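Local coordinates for gamma-glutamyltranspeptidase (Ggt) (Helicobacter pylori 26695, PDB 5BPK), which probably cleaves gamma-glutamyl compounds such as glutathione and transfers the gamma-glutamyl group to water or to an acceptor, as an N-terminal nucleophile (Ntn) hydrolase, at residues 2-7 with 14-19; 18-23 with 34-39; 44-49 with 62-67; 73-78 with 95-100. One frame throughout, in Å; residues are numbered along the deposited sequence.

Interaction 1. Residues 2-7 with 14-19; sequences THYSVA and VSVTYT
H3 and T17 meet through their polar side-chain atoms: ND1 of H3 lies 2.7 Å from OG1 of T17, a hydrogen bond in which either atom could be the donor. At the other nitrogen, NE2 of H3 donates to S5 OG at 2.9 Å. This bond stays within one strand and is bent, although the hydroxyl lies near the ring plane; S5 OG is held a second time, by the backbone O of N165. Histidine suits the place because its two ring nitrogens, on different sides of CE1, can each engage a hydroxyl. V16 O sits over a face of that imidazole but is badly angled for ND1. It is engaged instead by the backbone N of Y4 at 2.8 Å, and the pairs T2-Y18, Y4-V16 and V6-V14 each exchange two backbone bonds.

The face carrying T2, Y4, V6, V14, V16 and Y18 packs mainly through carbon. With chi1 at 61°, CG of Y4 sits between its backbone N and carbonyl carbon, and the ring spreads over V16, whose CB stands 3.7 Å from the ring centroid in a CH-pi contact. The edge of Y4 turns toward the face of Y18, planes at 86°, in an offset T-shaped pair. The hydroxyl of Y18 is bonded to G69 O of the partner chain. Strand 13-19 also pairs antiparallel with a strand of that chain, extending the sheet from this N-terminal beta hairpin, consistent with the layered sheets of the Ntn-hydrolase fold.

Interaction 2. Residues 18-23 with 34-39; sequences YTINAS and GFLLNN. With 4UD ((2S)-amino[(5S)-4,5-dihydro-1,2-oxazol-5-yl]acetic acid), chain O.
N21 and N39 join the loop that leaves strand 13-19 to the later segment 34-39; an ST turn, T19 OG1 accepting from the backbone N of N21, marks the end of the strand beside the bound inhibitor. The side chain of N21 starts close to its partner: CB lies 3.1 Å from N39 OD1. CG stands anti to the backbone N (chi1 -169°), which carries the amide out between N39 and the ligand. There the two ends divide the work. ND2 donates to N39 O at 3.0 Å, with the bond in the plane of the N21 amide but reaching the carbonyl from above its plane. OD1 accepts from the ligand amine N7 at 2.8 Å and is also bonded to Y54 OH. An asparagine fits because one rigid amide offers a donor to the protein and an acceptor to the ligand.

The amide planes of N21 and N39 are 54° apart, and N39 is itself busy: its backbone N donates to I20 O at 3.0 Å, while ND2 is bonded to E128 O of the partner chain. Apolar contact comes from I20, whose CD1 lies against CB of L36. N39, in the second shell, thus probably helps to position N21. Its own OD1 takes the backbone N of A22 at 3.1 Å, in the carbonyl plane and on a lone pair.

Interaction 3. Residues 44-49 with 62-67; sequences FSIKPG and NAIEAN
The backbone N of S45 donates to N62 O at 2.8 Å, the one direct hydrogen bond between the two segments, with its donor tilted from the carbonyl plane. A water continues the link, giving a hydrogen to S45 O and accepting from I64 N at 2.9 Å. Loop backbones that do not pair regularly are thus held by one bond and one bridge.

F44 covers the junction. With CG anti to the carbonyl carbon (chi1 -76°), the F44 ring is swung against I64: CG1 of I64 comes within 3.5 Å of CG of F44, and CA of I64 stands over the same ring in a CH-pi contact. N62 O, meanwhile, lies at the ring edge, 3.4 Å from CD1 of F44. A flat ring suits this place, since its face meets aliphatic carbon and its polarised edge meets a carbonyl.

The amide of N62 has both ends engaged: ND2 donates to D43 O and OD1 accepts from L71 N. D43 bonds the inhibitor through its carboxylate, and N62, holding its backbone O, may help from the second shell to fix that residue. Both segments belong to the long connection between strands 13-19 and 77-81, with I64 packing on T111 of the partner chain.

Interaction 4. Residues 73-78 with 95-100; sequences SMSPTI and SRIITT. With 4UD ((2S)-amino[(5S)-4,5-dihydro-1,2-oxazol-5-yl]acetic acid), chain O.
M74 and I97 set their side chains obliquely against each other beside the inhibitor, CG of the methionine 3.8 Å from CD1 of the isoleucine. They arrive differently: the I97 side chain leaves its helix toward 73-78, whereas M74 leaves its backbone away from 95-100 and curls at chi3 (-76°), bringing CE to 3.6 Å from the ligand carboxylate atom O9. CD1 of I97 reaches the heterocycle, 3.2 Å from 4UD O2. The other branch of I97, CG2, anti to the backbone N, turns back to the chain and touches S73 O at 3.4 Å and the backbone N of S75. A beta-branched residue suits this position because one branch reaches the ligand and M74 while the other lies on S73 O and S75.

Small serines let the loop come close to helix 96-109. S75 OG donates to S73 O at 2.9 Å, bracing the turn internally, while CG1 of I98 lies against the same hydroxyl. S73 uses its backbone: its N donates to 4UD O10 at 2.8 Å, nearly straight at 169°. R103 of the partner chain and S72 OG also bond the ligand. Between the segments the contact is thus van der Waals in character: apolar groups shape the pocket wall while the backbone N of S73 supplies one of the bonds to the ligand carboxylate.

In the fold
From the N terminus, interaction 1 closes first, folding strands 2-8 and 13-19 into a hairpin. Interaction 2 begins on Y18 and T19, where that hairpin ends, and closes the loop that returns at 34-39. Interaction 3 closes the next loop, 50-61, within the same long connection, its nearest atoms about 7 Å from interaction 2. Interaction 4 then joins the approach to strand 77-81 with helix 96-109. Interactions 1 and 2 share Y18 and T19, the rest follow in series, and none encloses another. Interactions 1 and 4 touch, T17 packing on M74 and P76, and interaction 2 reaches M74 through T19. Interactions 2 and 4 both contact 4UD, so hairpin, loop and helix meet at one pocket.

Interaction 1. Residues 2-7 with 14-19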
loop_
_atom_site.group_PDB
_atom_site.type_symbol
_atom_site.label_atom_id
_atom_site.label_comp_id
_atom_site.label_asym_id
_atom_site.label_seq_id
_atom_site.Cartn_x
_atom_site.Cartn_y
_atom_site.Cartn_z
ATOM N N THR B 2 0.372 -3.734 -3.625
ATOM C CA THR B 2 1.768 -4.049 -3.886
ATOM C C THR B 2 2.601 -2.781 -3.690
ATOM O O THR B 2 2.118 -1.675 -3.910
ATOM C CB THR B 2 1.946 -4.658 -5.305
ATOM O OG1 THR B 2 3.205 -5.334 -5.398
ATOM C CG2 THR B 2 1.829 -3.606 -6.408
ATOM N N HIS B 3 3.820 -2.956 -3.181
ATOM C CA HIS B 3 4.727 -1.847 -2.937
ATOM C C HIS B 3 5.979 -1.984 -3.795
ATOM O O HIS B 3 6.530 -3.079 -3.926
ATOM C CB HIS B 3 5.165 -1.767 -1.466
ATOM C CG HIS B 3 6.059 -0.604 -1.216
ATOM N ND1 HIS B 3 5.564 0.671 -1.091
ATOM C CD2 HIS B 3 7.409 -0.488 -1.223
ATOM C CE1 HIS B 3 6.570 1.521 -1.003
ATOM N NE2 HIS B 3 7.701 0.840 -1.071
ATOM N N TYR B 4 6.452 -0.872 -4.347
ATOM C CA TYR B 4 7.766 -0.859 -4.977
ATOM C C TYR B 4 8.596 0.366 -4.589
ATOM O O TYR B 4 8.058 1.403 -4.248
ATOM C CB TYR B 4 7.629 -1.044 -6.482
ATOM C CG TYR B 4 6.849 -0.008 -7.269
ATOM C CD1 TYR B 4 5.475 -0.161 -7.518
ATOM C CD2 TYR B 4 7.497 1.078 -7.837
ATOM C CE1 TYR B 4 4.771 0.779 -8.280
ATOM C CE2 TYR B 4 6.803 2.027 -8.602
ATOM C CZ TYR B 4 5.453 1.863 -8.841
ATOM O OH TYR B 4 4.798 2.799 -9.613
ATOM N N SER B 5 9.916 0.194 -4.630
ATOM C CA SER B 5 10.874 1.136 -4.105
ATOM C C SER B 5 11.963 1.363 -5.143
ATOM O O SER B 5 12.484 0.394 -5.722
ATOM C CB SER B 5 11.498 0.589 -2.817
ATOM O OG SER B 5 10.543 0.495 -1.755
ATOM N N VAL B 6 12.333 2.628 -5.341
ATOM C CA VAL B 6 13.349 2.992 -6.318
ATOM C C VAL B 6 14.286 4.041 -5.726
ATOM O O VAL B 6 13.841 4.986 -5.085
ATOM C CB VAL B 6 12.738 3.576 -7.632
ATOM C CG1 VAL B 6 13.815 3.710 -8.704
ATOM C CG2 VAL B 6 11.555 2.722 -8.145
ATOM N N ALA B 7 15.580 3.881 -5.971
ATOM C CA ALA B 7 16.564 4.905 -5.612
ATOM C C ALA B 7 17.609 4.982 -6.712
ATOM O O ALA B 7 18.107 3.934 -7.153
ATOM C CB ALA B 7 17.205 4.595 -4.269
ATOM N N VAL B 14 11.883 7.100 -4.657
ATOM C CA VAL B 14 10.450 7.051 -4.887
ATOM C C VAL B 14 9.942 5.757 -4.253
ATOM O O VAL B 14 10.437 4.665 -4.556
ATOM C CB VAL B 14 10.124 7.050 -6.399
ATOM C CG1 VAL B 14 8.628 7.040 -6.625
ATOM C CG2 VAL B 14 10.758 8.259 -7.095
ATOM N N SER B 15 8.955 5.894 -3.378
ATOM C CA SER B 15 8.367 4.778 -2.665
ATOM C C SER B 15 6.878 4.780 -3.004
ATOM O O SER B 15 6.175 5.745 -2.696
ATOM C CB SER B 15 8.609 4.959 -1.174
ATOM O OG SER B 15 8.323 3.780 -0.462
ATOM N N VAL B 16 6.425 3.739 -3.709
ATOM C CA VAL B 16 5.068 3.697 -4.250
ATOM C C VAL B 16 4.314 2.482 -3.718
ATOM O O VAL B 16 4.770 1.346 -3.892
ATOM C CB VAL B 16 5.059 3.604 -5.784
ATOM C CG1 VAL B 16 3.603 3.593 -6.298
ATOM C CG2 VAL B 16 5.884 4.740 -6.419
ATOM N N THR B 17 3.191 2.722 -3.047
ATOM C CA THR B 17 2.249 1.655 -2.728
ATOM C C THR B 17 0.971 1.929 -3.496
ATOM O O THR B 17 0.391 3.040 -3.430
ATOM C CB THR B 17 1.932 1.534 -1.221
ATOM O OG1 THR B 17 3.119 1.704 -0.437
ATOM C CG2 THR B 17 1.314 0.157 -0.909
ATOM N N TYR B 18 0.523 0.940 -4.254
ATOM C CA TYR B 18 -0.718 1.116 -5.007
ATOM C C TYR B 18 -1.471 -0.200 -5.138
ATOM O O TYR B 18 -0.947 -1.273 -4.778
ATOM C CB TYR B 18 -0.455 1.849 -6.339
ATOM C CG TYR B 18 -0.025 1.020 -7.550
ATOM C CD1 TYR B 18 0.781 -0.112 -7.426
ATOM C CD2 TYR B 18 -0.388 1.414 -8.829
ATOM C CE1 TYR B 18 1.158 -0.857 -8.541
ATOM C CE2 TYR B 18 -0.015 0.672 -9.955
ATOM C CZ TYR B 18 0.752 -0.460 -9.802
ATOM O OH TYR B 18 1.119 -1.208 -10.899
ATOM N N THR B 19 -2.720 -0.124 -5.586
ATOM C CA THR B 19 -3.654 -1.200 -5.279
ATOM C C THR B 19 -4.998 -1.083 -5.969
ATOM O O THR B 19 -5.412 0.006 -6.359
ATOM C CB THR B 19 -3.907 -1.226 -3.740
ATOM O OG1 THR B 19 -4.541 -2.454 -3.353
ATOM C CG2 THR B 19 -4.743 -0.025 -3.298
#

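Interaction 2. Residues 18-23 with 34-39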
loop_
_atom_site.group_PDB
_atom_site.type_symbol
_atom_site.label_atom_id
_atom_site.label_comp_id
_atom_site.label_asym_id
_atom_site.label_seq_id
_atom_site.Cartn_x
_atom_site.Cartn_y
_atom_site.Cartn_z
ATOM N N TYR B 18 0.523 0.940 -4.254
ATOM C CA TYR B 18 -0.718 1.116 -5.007
ATOM C C TYR B 18 -1.471 -0.200 -5.138
ATOM O O TYR B 18 -0.947 -1.273 -4.778
ATOM C CB TYR B 18 -0.455 1.849 -6.339
ATOM C CG TYR B 18 -0.025 1.020 -7.550
ATOM C CD1 TYR B 18 0.781 -0.112 -7.426
ATOM C CD2 TYR B 18 -0.388 1.414 -8.829
ATOM C CE1 TYR B 18 1.158 -0.857 -8.541
ATOM C CE2 TYR B 18 -0.015 0.672 -9.955
ATOM C CZ TYR B 18 0.752 -0.460 -9.802
ATOM O OH TYR B 18 1.119 -1.208 -10.899
ATOM N N THR B 19 -2.720 -0.124 -5.586
ATOM C CA THR B 19 -3.654 -1.200 -5.279
ATOM C C THR B 19 -4.998 -1.083 -5.969
ATOM O O THR B 19 -5.412 0.006 -6.359
ATOM C CB THR B 19 -3.907 -1.226 -3.740
ATOM O OG1 THR B 19 -4.541 -2.454 -3.353
ATOM C CG2 THR B 19 -4.743 -0.025 -3.298
ATOM N N ILE B 20 -5.668 -2.228 -6.076
ATOM C CA ILE B 20 -7.095 -2.295 -6.358
ATOM C C ILE B 20 -7.886 -2.821 -5.134
ATOM O O ILE B 20 -9.060 -3.142 -5.237
ATOM C CB ILE B 20 -7.385 -3.099 -7.654
ATOM C CG1 ILE B 20 -6.615 -4.432 -7.705
ATOM C CG2 ILE B 20 -7.093 -2.230 -8.876
ATOM C CD1 ILE B 20 -6.991 -5.293 -8.927
ATOM N N ASN B 21 -7.204 -2.816 -3.984
ATOM C CA ASN B 21 -7.663 -3.254 -2.666
ATOM C C ASN B 21 -7.538 -4.770 -2.476
ATOM O O ASN B 21 -6.434 -5.255 -2.230
ATOM C CB ASN B 21 -9.036 -2.695 -2.269
ATOM C CG ASN B 21 -9.350 -2.939 -0.804
ATOM O OD1 ASN B 21 -8.443 -3.191 -0.012
ATOM N ND2 ASN B 21 -10.627 -2.881 -0.442
ATOM N N ALA B 22 -8.633 -5.523 -2.575
ATOM C CA ALA B 22 -8.539 -6.972 -2.455
ATOM C C ALA B 22 -7.732 -7.561 -3.615
ATOM O O ALA B 22 -7.419 -6.884 -4.580
ATOM C CB ALA B 22 -9.928 -7.607 -2.404
ATOM N N SER B 23 -7.372 -8.828 -3.482
ATOM C CA SER B 23 -6.777 -9.560 -4.572
ATOM C C SER B 23 -7.750 -9.559 -5.753
ATOM O O SER B 23 -8.885 -10.062 -5.646
ATOM C CB SER B 23 -6.455 -10.984 -4.142
ATOM O OG SER B 23 -5.778 -11.680 -5.168
ATOM N N GLY B 34 -9.982 -4.202 -20.644
ATOM C CA GLY B 34 -9.002 -5.186 -20.172
ATOM C C GLY B 34 -8.420 -4.992 -18.776
ATOM O O GLY B 34 -7.416 -5.620 -18.447
ATOM N N PHE B 35 -9.031 -4.142 -17.947
ATOM C CA PHE B 35 -8.533 -3.948 -16.582
ATOM C C PHE B 35 -9.590 -4.195 -15.509
ATOM O O PHE B 35 -10.785 -4.000 -15.732
ATOM C CB PHE B 35 -7.883 -2.561 -16.418
ATOM C CG PHE B 35 -8.856 -1.411 -16.436
ATOM C CD1 PHE B 35 -9.462 -0.973 -15.265
ATOM C CD2 PHE B 35 -9.158 -0.755 -17.628
ATOM C CE1 PHE B 35 -10.349 0.095 -15.282
ATOM C CE2 PHE B 35 -10.041 0.302 -17.644
ATOM C CZ PHE B 35 -10.646 0.723 -16.467
ATOM N N LEU B 36 -9.123 -4.633 -14.343
ATOM C CA LEU B 36 -9.981 -4.852 -13.187
ATOM C C LEU B 36 -10.266 -3.565 -12.426
ATOM O O LEU B 36 -9.380 -2.730 -12.241
ATOM C CB LEU B 36 -9.325 -5.841 -12.224
ATOM C CG LEU B 36 -9.396 -7.308 -12.630
ATOM C CD1 LEU B 36 -8.302 -8.120 -11.958
ATOM C CD2 LEU B 36 -10.778 -7.894 -12.338
ATOM N N LEU B 37 -11.510 -3.423 -11.986
ATOM C CA LEU B 37 -11.902 -2.341 -11.077
ATOM C C LEU B 37 -11.461 -2.620 -9.641
ATOM O O LEU B 37 -11.473 -3.763 -9.167
ATOM C CB LEU B 37 -13.422 -2.176 -11.090
ATOM C CG LEU B 37 -13.969 -1.608 -12.389
ATOM C CD1 LEU B 37 -15.448 -1.935 -12.484
ATOM C CD2 LEU B 37 -13.698 -0.094 -12.496
ATOM N N ASN B 38 -11.093 -1.554 -8.949
ATOM C CA ASN B 38 -10.840 -1.608 -7.516
ATOM C C ASN B 38 -12.109 -1.882 -6.727
ATOM O O ASN B 38 -13.216 -1.641 -7.217
ATOM C CB ASN B 38 -10.219 -0.293 -7.044
ATOM C CG ASN B 38 -11.186 0.873 -7.139
ATOM O OD1 ASN B 38 -11.976 1.108 -6.218
ATOM N ND2 ASN B 38 -11.154 1.595 -8.268
ATOM N N ASN B 39 -11.946 -2.399 -5.508
ATOM C CA ASN B 39 -13.025 -2.339 -4.512
ATOM C C ASN B 39 -12.613 -1.445 -3.338
ATOM O O ASN B 39 -12.798 -1.778 -2.157
ATOM C CB ASN B 39 -13.567 -3.732 -4.112
ATOM C CG ASN B 39 -12.529 -4.658 -3.481
ATOM O OD1 ASN B 39 -11.338 -4.381 -3.461
ATOM N ND2 ASN B 39 -13.005 -5.797 -2.983
HETATM C C3 4UD O . -3.225 -3.337 0.179
HETATM C C4 4UD O . -4.503 -1.595 0.692
HETATM C C5 4UD O . -4.660 -2.962 0.051
HETATM C C6 4UD O . -5.748 -1.049 1.405
HETATM C C8 4UD O . -5.397 0.343 1.878
HETATM O O9 4UD O . -5.457 1.289 1.131
HETATM O O10 4UD O . -4.998 0.551 3.155
HETATM N N7 4UD O . -6.878 -0.948 0.471
HETATM O O2 4UD O . -3.479 -1.746 1.672
HETATM N N1 4UD O . -2.655 -2.621 1.090
#

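Interaction 3. Residues 44-49 with 62-67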
loop_
_atom_site.group_PDB
_atom_site.type_symbol
_atom_site.label_atom_id
_atom_site.label_comp_id
_atom_site.label_asym_id
_atom_site.label_seq_id
_atom_site.Cartn_x
_atom_site.Cartn_y
_atom_site.Cartn_z
ATOM N N PHE B 44 -13.819 2.834 3.080
ATOM C CA PHE B 44 -14.700 3.720 3.869
ATOM C C PHE B 44 -15.329 2.936 5.012
ATOM O O PHE B 44 -15.456 1.710 4.953
ATOM C CB PHE B 44 -15.845 4.294 3.031
ATOM C CG PHE B 44 -15.444 5.414 2.105
ATOM C CD1 PHE B 44 -15.076 6.652 2.614
ATOM C CD2 PHE B 44 -15.462 5.240 0.721
ATOM C CE1 PHE B 44 -14.725 7.697 1.775
ATOM C CE2 PHE B 44 -15.124 6.283 -0.126
ATOM C CZ PHE B 44 -14.744 7.514 0.402
ATOM N N SER B 45 -15.762 3.660 6.037
ATOM C CA SER B 45 -16.724 3.113 6.980
ATOM C C SER B 45 -18.085 3.199 6.304
ATOM O O SER B 45 -18.600 4.297 6.067
ATOM C CB SER B 45 -16.714 3.879 8.302
ATOM O OG SER B 45 -17.690 3.350 9.181
ATOM N N ILE B 46 -18.651 2.042 5.960
ATOM C CA ILE B 46 -19.936 1.988 5.261
ATOM C C ILE B 46 -21.139 2.013 6.221
ATOM O O ILE B 46 -22.273 2.216 5.794
ATOM C CB ILE B 46 -20.009 0.781 4.286
ATOM C CG1 ILE B 46 -20.020 -0.562 5.028
ATOM C CG2 ILE B 46 -18.838 0.838 3.294
ATOM C CD1 ILE B 46 -20.136 -1.744 4.104
ATOM N N LYS B 47 -20.844 1.818 7.507
ATOM C CA LYS B 47 -21.794 1.891 8.612
ATOM C C LYS B 47 -20.972 2.045 9.904
ATOM O O LYS B 47 -19.961 1.355 10.070
ATOM C CB LYS B 47 -22.632 0.609 8.662
ATOM C CG LYS B 47 -23.690 0.585 9.765
ATOM C CD LYS B 47 -24.526 -0.681 9.717
ATOM C CE LYS B 47 -25.433 -0.799 10.932
ATOM N NZ LYS B 47 -26.373 -1.940 10.792
ATOM N N PRO B 48 -21.376 2.953 10.816
ATOM C CA PRO B 48 -20.543 3.154 12.010
ATOM C C PRO B 48 -20.302 1.871 12.795
ATOM O O PRO B 48 -21.254 1.140 13.089
ATOM C CB PRO B 48 -21.358 4.146 12.842
ATOM C CG PRO B 48 -22.195 4.860 11.856
ATOM C CD PRO B 48 -22.525 3.883 10.792
ATOM N N GLY B 49 -19.036 1.599 13.112
ATOM C CA GLY B 49 -18.659 0.396 13.857
ATOM C C GLY B 49 -18.599 -0.896 13.056
ATOM O O GLY B 49 -18.262 -1.940 13.602
ATOM N N ASN B 62 -14.347 8.820 8.530
ATOM C CA ASN B 62 -14.152 8.013 7.315
ATOM C C ASN B 62 -15.464 7.527 6.681
ATOM O O ASN B 62 -15.506 6.489 5.996
ATOM C CB ASN B 62 -13.223 6.834 7.618
ATOM C CG ASN B 62 -12.762 6.108 6.354
ATOM O OD1 ASN B 62 -12.511 6.727 5.298
ATOM N ND2 ASN B 62 -12.641 4.785 6.458
ATOM N N ALA B 63 -16.537 8.286 6.894
ATOM C CA ALA B 63 -17.802 8.029 6.212
ATOM C C ALA B 63 -17.722 8.420 4.729
ATOM O O ALA B 63 -16.896 9.252 4.306
ATOM C CB ALA B 63 -18.949 8.798 6.902
ATOM N N ILE B 64 -18.615 7.852 3.941
ATOM C CA ILE B 64 -18.669 8.135 2.514
ATOM C C ILE B 64 -19.286 9.508 2.248
ATOM O O ILE B 64 -20.305 9.869 2.849
ATOM C CB ILE B 64 -19.518 7.077 1.761
ATOM C CG1 ILE B 64 -18.888 5.689 1.888
ATOM C CG2 ILE B 64 -19.691 7.482 0.295
ATOM C CD1 ILE B 64 -19.806 4.551 1.482
ATOM N N GLU B 65 -18.637 10.270 1.376
ATOM C CA GLU B 65 -19.192 11.491 0.778
ATOM C C GLU B 65 -18.745 11.533 -0.681
ATOM O O GLU B 65 -17.659 11.038 -1.017
ATOM C CB GLU B 65 -18.672 12.755 1.474
ATOM C CG GLU B 65 -19.562 13.319 2.557
ATOM C CD GLU B 65 -19.161 14.729 2.965
ATOM O OE1 GLU B 65 -19.620 15.721 2.339
ATOM O OE2 GLU B 65 -18.389 14.850 3.920
ATOM N N ALA B 66 -19.551 12.141 -1.545
ATOM C CA ALA B 66 -19.174 12.267 -2.954
ATOM C C ALA B 66 -17.811 12.938 -3.058
ATOM O O ALA B 66 -17.540 13.898 -2.329
ATOM C CB ALA B 66 -20.228 13.054 -3.732
ATOM N N ASN B 67 -16.962 12.387 -3.934
ATOM C CA ASN B 67 -15.587 12.867 -4.214
ATOM C C ASN B 67 -14.544 12.616 -3.132
ATOM O O ASN B 67 -13.357 12.873 -3.352
ATOM C CB ASN B 67 -15.558 14.355 -4.583
ATOM C CG ASN B 67 -16.285 14.651 -5.856
ATOM O OD1 ASN B 67 -16.243 13.860 -6.802
ATOM N ND2 ASN B 67 -16.949 15.816 -5.909
HETATM O O HOH W 1 -20.580 5.994 5.015
#

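Interaction 4. Residues 73-78 with 95-100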
loop_
_atom_site.group_PDB
_atom_site.type_symbol
_atom_site.label_atom_id
_atom_site.label_comp_id
_atom_site.label_asym_id
_atom_site.label_seq_id
_atom_site.Cartn_x
_atom_site.Cartn_y
_atom_site.Cartn_z
ATOM N N SER B 73 -4.365 2.684 4.805
ATOM C CA SER B 73 -3.273 2.352 5.723
ATOM C C SER B 73 -1.919 2.327 5.021
ATOM O O SER B 73 -0.896 2.065 5.656
ATOM C CB SER B 73 -3.509 0.973 6.351
ATOM O OG SER B 73 -4.713 0.914 7.090
ATOM N N MET B 74 -1.907 2.575 3.712
ATOM C CA MET B 74 -0.657 2.500 2.938
ATOM C C MET B 74 0.380 3.506 3.447
ATOM O O MET B 74 0.066 4.683 3.699
ATOM C CB MET B 74 -0.909 2.647 1.434
ATOM C CG MET B 74 -1.687 1.444 0.849
ATOM S SD MET B 74 -1.878 1.406 -0.937
ATOM C CE MET B 74 -3.149 2.632 -1.225
ATOM N N SER B 75 1.598 3.009 3.621
ATOM C CA SER B 75 2.665 3.735 4.300
ATOM C C SER B 75 3.964 3.743 3.496
ATOM O O SER B 75 5.023 3.361 4.017
ATOM C CB SER B 75 2.936 3.094 5.656
ATOM O OG SER B 75 1.763 3.033 6.439
ATOM N N PRO B 76 3.898 4.173 2.223
ATOM C CA PRO B 76 5.167 4.296 1.507
ATOM C C PRO B 76 6.019 5.309 2.240
ATOM O O PRO B 76 5.527 6.379 2.614
ATOM C CB PRO B 76 4.761 4.773 0.116
ATOM C CG PRO B 76 3.433 5.467 0.317
ATOM C CD PRO B 76 2.763 4.706 1.445
ATOM N N THR B 77 7.267 4.945 2.503
ATOM C CA THR B 77 8.119 5.685 3.428
ATOM C C THR B 77 9.544 5.797 2.915
ATOM O O THR B 77 10.091 4.867 2.306
ATOM C CB THR B 77 8.097 5.007 4.820
ATOM O OG1 THR B 77 6.741 4.962 5.298
ATOM C CG2 THR B 77 8.969 5.745 5.851
ATOM N N ILE B 78 10.144 6.941 3.213
ATOM C CA ILE B 78 11.562 7.175 2.997
ATOM C C ILE B 78 12.149 7.645 4.329
ATOM O O ILE B 78 11.592 8.535 4.980
ATOM C CB ILE B 78 11.809 8.221 1.891
ATOM C CG1 ILE B 78 11.287 7.700 0.549
ATOM C CG2 ILE B 78 13.289 8.568 1.808
ATOM C CD1 ILE B 78 11.280 8.738 -0.562
ATOM N N SER B 95 -4.542 -3.261 7.061
ATOM C CA SER B 95 -4.244 -2.828 8.422
ATOM C C SER B 95 -2.829 -3.211 8.897
ATOM O O SER B 95 -2.261 -2.535 9.761
ATOM C CB SER B 95 -5.257 -3.440 9.369
ATOM O OG SER B 95 -5.227 -4.853 9.222
ATOM N N ARG B 96 -2.261 -4.284 8.349
ATOM C CA ARG B 96 -0.934 -4.748 8.773
ATOM C C ARG B 96 0.211 -3.918 8.184
ATOM O O ARG B 96 1.345 -4.068 8.605
ATOM C CB ARG B 96 -0.718 -6.233 8.429
ATOM C CG ARG B 96 -1.339 -7.214 9.404
ATOM C CD ARG B 96 -2.842 -7.292 9.341
ATOM N NE ARG B 96 -3.339 -7.763 8.053
ATOM C CZ ARG B 96 -4.619 -8.049 7.801
ATOM N NH1 ARG B 96 -5.542 -7.943 8.755
ATOM N NH2 ARG B 96 -4.973 -8.463 6.595
ATOM N N ILE B 97 -0.080 -3.034 7.232
ATOM C CA ILE B 97 0.976 -2.250 6.588
ATOM C C ILE B 97 1.770 -1.452 7.613
ATOM O O ILE B 97 3.008 -1.472 7.604
ATOM C CB ILE B 97 0.424 -1.290 5.529
ATOM C CG1 ILE B 97 -0.112 -2.092 4.344
ATOM C CG2 ILE B 97 1.527 -0.313 5.066
ATOM C CD1 ILE B 97 -0.806 -1.253 3.316
ATOM N N ILE B 98 1.050 -0.750 8.492
ATOM C CA ILE B 98 1.674 0.205 9.396
ATOM C C ILE B 98 2.670 -0.518 10.280
ATOM O O ILE B 98 3.816 -0.068 10.458
ATOM C CB ILE B 98 0.633 0.925 10.270
ATOM C CG1 ILE B 98 -0.340 1.706 9.384
ATOM C CG2 ILE B 98 1.321 1.839 11.271
ATOM C CD1 ILE B 98 -1.568 2.168 10.098
ATOM N N THR B 99 2.252 -1.666 10.806
ATOM C CA THR B 99 3.106 -2.394 11.735
ATOM C C THR B 99 4.265 -3.109 11.007
ATOM O O THR B 99 5.388 -3.169 11.522
ATOM C CB THR B 99 2.272 -3.370 12.592
ATOM O OG1 THR B 99 1.596 -4.310 11.750
ATOM C CG2 THR B 99 1.245 -2.596 13.455
ATOM N N THR B 100 4.013 -3.603 9.793
ATOM C CA THR B 100 5.073 -4.214 8.992
ATOM C C THR B 100 6.188 -3.203 8.703
ATOM O O THR B 100 7.367 -3.488 8.931
ATOM C CB THR B 100 4.515 -4.782 7.669
ATOM O OG1 THR B 100 3.822 -6.012 7.942
ATOM C CG2 THR B 100 5.617 -5.048 6.656
HETATM C C3 4UD O . -3.225 -3.337 0.179
HETATM C C4 4UD O . -4.503 -1.595 0.692
HETATM C C5 4UD O . -4.660 -2.962 0.051
HETATM C C6 4UD O . -5.748 -1.049 1.405
HETATM C C8 4UD O . -5.397 0.343 1.878
HETATM O O9 4UD O . -5.457 1.289 1.131
HETATM O O10 4UD O . -4.998 0.551 3.155
HETATM N N7 4UD O . -6.878 -0.948 0.471
HETATM O O2 4UD O . -3.479 -1.746 1.672
HETATM N N1 4UD O . -2.655 -2.621 1.090
#